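Polyporopepsin (Irpex lacteus, PDB 1WKR) cleaves peptide bonds as a pepsin-family aspartic endopeptidase of broad specificity that clots milk. Local coordinates at residues Ser36-Gly41 with Gly103-Gly108. Numbering follows the deposited sequence.
Sequences SNTWLG and GILGVG
Trp-39 and Ile-104 form an antiparallel hydrogen-bonded pair, Trp-39 N reaching Ile-104 O at 3.0 Å in the carbonyl plane, while the return bond from Ile-104 N to Trp-39 O is more bent, with 137° at the hydrogen. CG of Trp-39 stands between its own N and carbonyl carbon (chi1 66°), which, together with the second torsion, lays the indole back over the partner strand. CA of Gly-103 sits 3.7 Å from the centroid of the Trp-39 six-membered ring, almost on its normal, a CH-pi contact. CB of Ile-104 lies on the same face, over the pyrrole end, 3.5 Å from NE1 of Trp-39. A CB on Gly-103 would strike Trp-39 O, so the close strand approach needs the missing side chain. Beyond the paired residues a side chain takes over from the backbone: Thr-38 OG1 accepts from Gly-106 N at 2.9 Å, nearly straight at 163°, and a water joins the same OG1 to Gly-106 O. Ser-36 OG passes close to Gly-108 but bonds to Pro-109 O. Phe-68 stacks on Trp-39, Phe-98 meets it edge-to-face, and Ile-104 touches both Phe-98 and the active-site Asp-32. Replacing Trp-39 by an alanine is likely to leave CA of Gly-103 and CB of Ile-104 without the ring face that covers them, and Phe-68 without its stacking partner. Strand 103-106 runs between antiparallel 39-40 and parallel 25-32, which carries Asp-32, the psi-loop of pepsin-family lobes; 39-40 pairs onward with 82-96, and helix 128-134 packs against Thr-38 and Leu-105.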
ATOM      1  N   SER A  36       9.871   1.167  -3.828  1.00  4.31           N
ATOM      2  CA  SER A  36      10.586   2.383  -3.471  1.00  4.16           C
ATOM      3  C   SER A  36      11.115   3.140  -4.637  1.00  4.07           C
ATOM      4  O   SER A  36      11.846   4.132  -4.456  1.00  5.09           O
ATOM      5  CB  SER A  36      11.722   2.030  -2.494  1.00  3.92           C
ATOM      6  OG  SER A  36      11.118   1.296  -1.409  1.00  4.34           O
ATOM      7  N   ASN A  37      10.728   2.751  -5.856  1.00  3.90           N
ATOM      8  CA  ASN A  37      11.123   3.475  -7.070  1.00  3.75           C
ATOM      9  C   ASN A  37       9.943   4.278  -7.522  1.00  4.04           C
ATOM     10  O   ASN A  37       8.824   3.758  -7.709  1.00  5.03           O
ATOM     11  CB  ASN A  37      11.478   2.469  -8.187  1.00  4.45           C
ATOM     12  CG  ASN A  37      12.762   1.750  -7.932  1.00  4.53           C
ATOM     13  OD1 ASN A  37      12.883   0.930  -7.001  1.00  5.48           O
ATOM     14  ND2 ASN A  37      13.842   2.060  -8.701  1.00  5.71           N
ATOM     15  N   THR A  38      10.138   5.599  -7.668  1.00  4.22           N
ATOM     16  CA  THR A  38       9.118   6.486  -8.255  1.00  3.95           C
ATOM     17  C   THR A  38       9.314   6.517  -9.749  1.00  4.05           C
ATOM     18  O   THR A  38      10.453   6.797 -10.179  1.00  4.84           O
ATOM     19  CB  THR A  38       9.170   7.866  -7.615  1.00  4.34           C
ATOM     20  OG1 THR A  38       8.699   7.749  -6.264  1.00  4.20           O
ATOM     21  CG2 THR A  38       8.265   8.862  -8.338  1.00  4.72           C
ATOM     22  N   TRP A  39       8.298   6.180 -10.521  1.00  3.98           N
ATOM     23  CA  TRP A  39       8.453   6.128 -11.987  1.00  5.13           C
ATOM     24  C   TRP A  39       7.176   6.456 -12.642  1.00  4.59           C
ATOM     25  O   TRP A  39       6.067   6.363 -12.087  1.00  5.33           O
ATOM     26  CB  TRP A  39       8.956   4.725 -12.390  1.00  4.84           C
ATOM     27  CG  TRP A  39       7.993   3.586 -12.133  1.00  5.14           C
ATOM     28  CD1 TRP A  39       7.908   2.805 -11.032  1.00  4.79           C
ATOM     29  CD2 TRP A  39       7.012   3.088 -13.079  1.00  4.49           C
ATOM     30  NE1 TRP A  39       6.923   1.843 -11.193  1.00  5.35           N
ATOM     31  CE2 TRP A  39       6.386   1.967 -12.463  1.00  4.92           C
ATOM     32  CE3 TRP A  39       6.647   3.442 -14.369  1.00  5.17           C
ATOM     33  CZ2 TRP A  39       5.386   1.238 -13.072  1.00  5.66           C
ATOM     34  CZ3 TRP A  39       5.646   2.716 -14.997  1.00  6.22           C
ATOM     35  CH2 TRP A  39       5.032   1.589 -14.370  1.00  6.29           C
ATOM     36  N   LEU A  40       7.306   6.817 -13.923  1.00  5.15           N
ATOM     37  CA  LEU A  40       6.168   7.181 -14.764  1.00  5.02           C
ATOM     38  C   LEU A  40       6.414   6.624 -16.188  1.00  5.10           C
ATOM     39  O   LEU A  40       7.486   6.088 -16.482  1.00  5.61           O
ATOM     40  CB  LEU A  40       5.936   8.719 -14.768  1.00  6.18           C
ATOM     41  CG  LEU A  40       7.112   9.566 -15.229  1.00  6.06           C
ATOM     42  CD1 LEU A  40       7.215   9.685 -16.783  1.00  7.65           C
ATOM     43  CD2 LEU A  40       6.944  10.968 -14.637  1.00  6.76           C
ATOM     44  N   GLY A  41       5.399   6.740 -17.031  1.00  6.13           N
ATOM     45  CA  GLY A  41       5.538   6.293 -18.445  1.00  7.21           C
ATOM     46  C   GLY A  41       4.597   5.193 -18.746  1.00  7.84           C
ATOM     47  O   GLY A  41       4.618   4.689 -19.923  1.00  9.52           O
ATOM     48  N   GLY A 103       2.201   5.210 -13.256  1.00  5.28           N
ATOM     49  CA  GLY A 103       3.395   4.678 -12.654  1.00  4.98           C
ATOM     50  C   GLY A 103       3.157   4.607 -11.134  1.00  4.06           C
ATOM     51  O   GLY A 103       2.020   4.524 -10.688  1.00  4.97           O
ATOM     52  N   ILE A 104       4.283   4.631 -10.386  1.00  4.36           N
ATOM     53  CA  ILE A 104       4.260   4.421  -8.925  1.00  4.24           C
ATOM     54  C   ILE A 104       4.933   5.595  -8.225  1.00  4.24           C
ATOM     55  O   ILE A 104       5.995   6.077  -8.679  1.00  4.88           O
ATOM     56  CB  ILE A 104       4.931   3.071  -8.535  1.00  3.75           C
ATOM     57  CG1 ILE A 104       4.025   1.934  -8.973  1.00  5.46           C
ATOM     58  CG2 ILE A 104       5.261   3.031  -7.038  1.00  5.87           C
ATOM     59  CD1 ILE A 104       4.569   0.519  -8.608  1.00  5.75           C
ATOM     60  N   LEU A 105       4.350   5.980  -7.104  1.00  4.12           N
ATOM     61  CA  LEU A 105       5.018   6.836  -6.107  1.00  4.26           C
ATOM     62  C   LEU A 105       5.640   5.886  -5.058  1.00  4.22           C
ATOM     63  O   LEU A 105       4.895   5.247  -4.308  1.00  4.33           O
ATOM     64  CB  LEU A 105       4.060   7.811  -5.465  1.00  5.16           C
ATOM     65  CG  LEU A 105       4.743   8.819  -4.506  1.00  4.87           C
ATOM     66  CD1 LEU A 105       5.486   9.861  -5.306  1.00  6.98           C
ATOM     67  CD2 LEU A 105       3.759   9.451  -3.587  1.00  8.82           C
ATOM     68  N   GLY A 106       6.968   5.752  -5.088  1.00  4.43           N
ATOM     69  CA  GLY A 106       7.653   4.719  -4.301  1.00  4.57           C
ATOM     70  C   GLY A 106       8.016   5.244  -2.936  1.00  4.01           C
ATOM     71  O   GLY A 106       8.953   6.040  -2.764  1.00  5.13           O
ATOM     72  N   VAL A 107       7.216   4.847  -1.946  1.00  4.16           N
ATOM     73  CA  VAL A 107       7.362   5.326  -0.539  1.00  3.75           C
ATOM     74  C   VAL A 107       7.689   4.182   0.423  1.00  3.25           C
ATOM     75  O   VAL A 107       7.670   4.367   1.642  1.00  3.97           O
ATOM     76  CB  VAL A 107       6.165   6.185  -0.098  1.00  3.39           C
ATOM     77  CG1 VAL A 107       6.249   7.584  -0.730  1.00  4.53           C
ATOM     78  CG2 VAL A 107       4.813   5.535  -0.450  1.00  4.77           C
ATOM     79  N   GLY A 108       8.103   3.046  -0.130  1.00  3.65           N
ATOM     80  CA  GLY A 108       8.775   1.986   0.622  1.00  4.24           C
ATOM     81  C   GLY A 108      10.127   2.481   1.104  1.00  3.62           C
ATOM     82  O   GLY A 108      10.598   3.590   0.770  1.00  4.51           O
TER
HETATM   83  O   HOH W   1      10.599   7.514  -4.327  1.00  4.73           O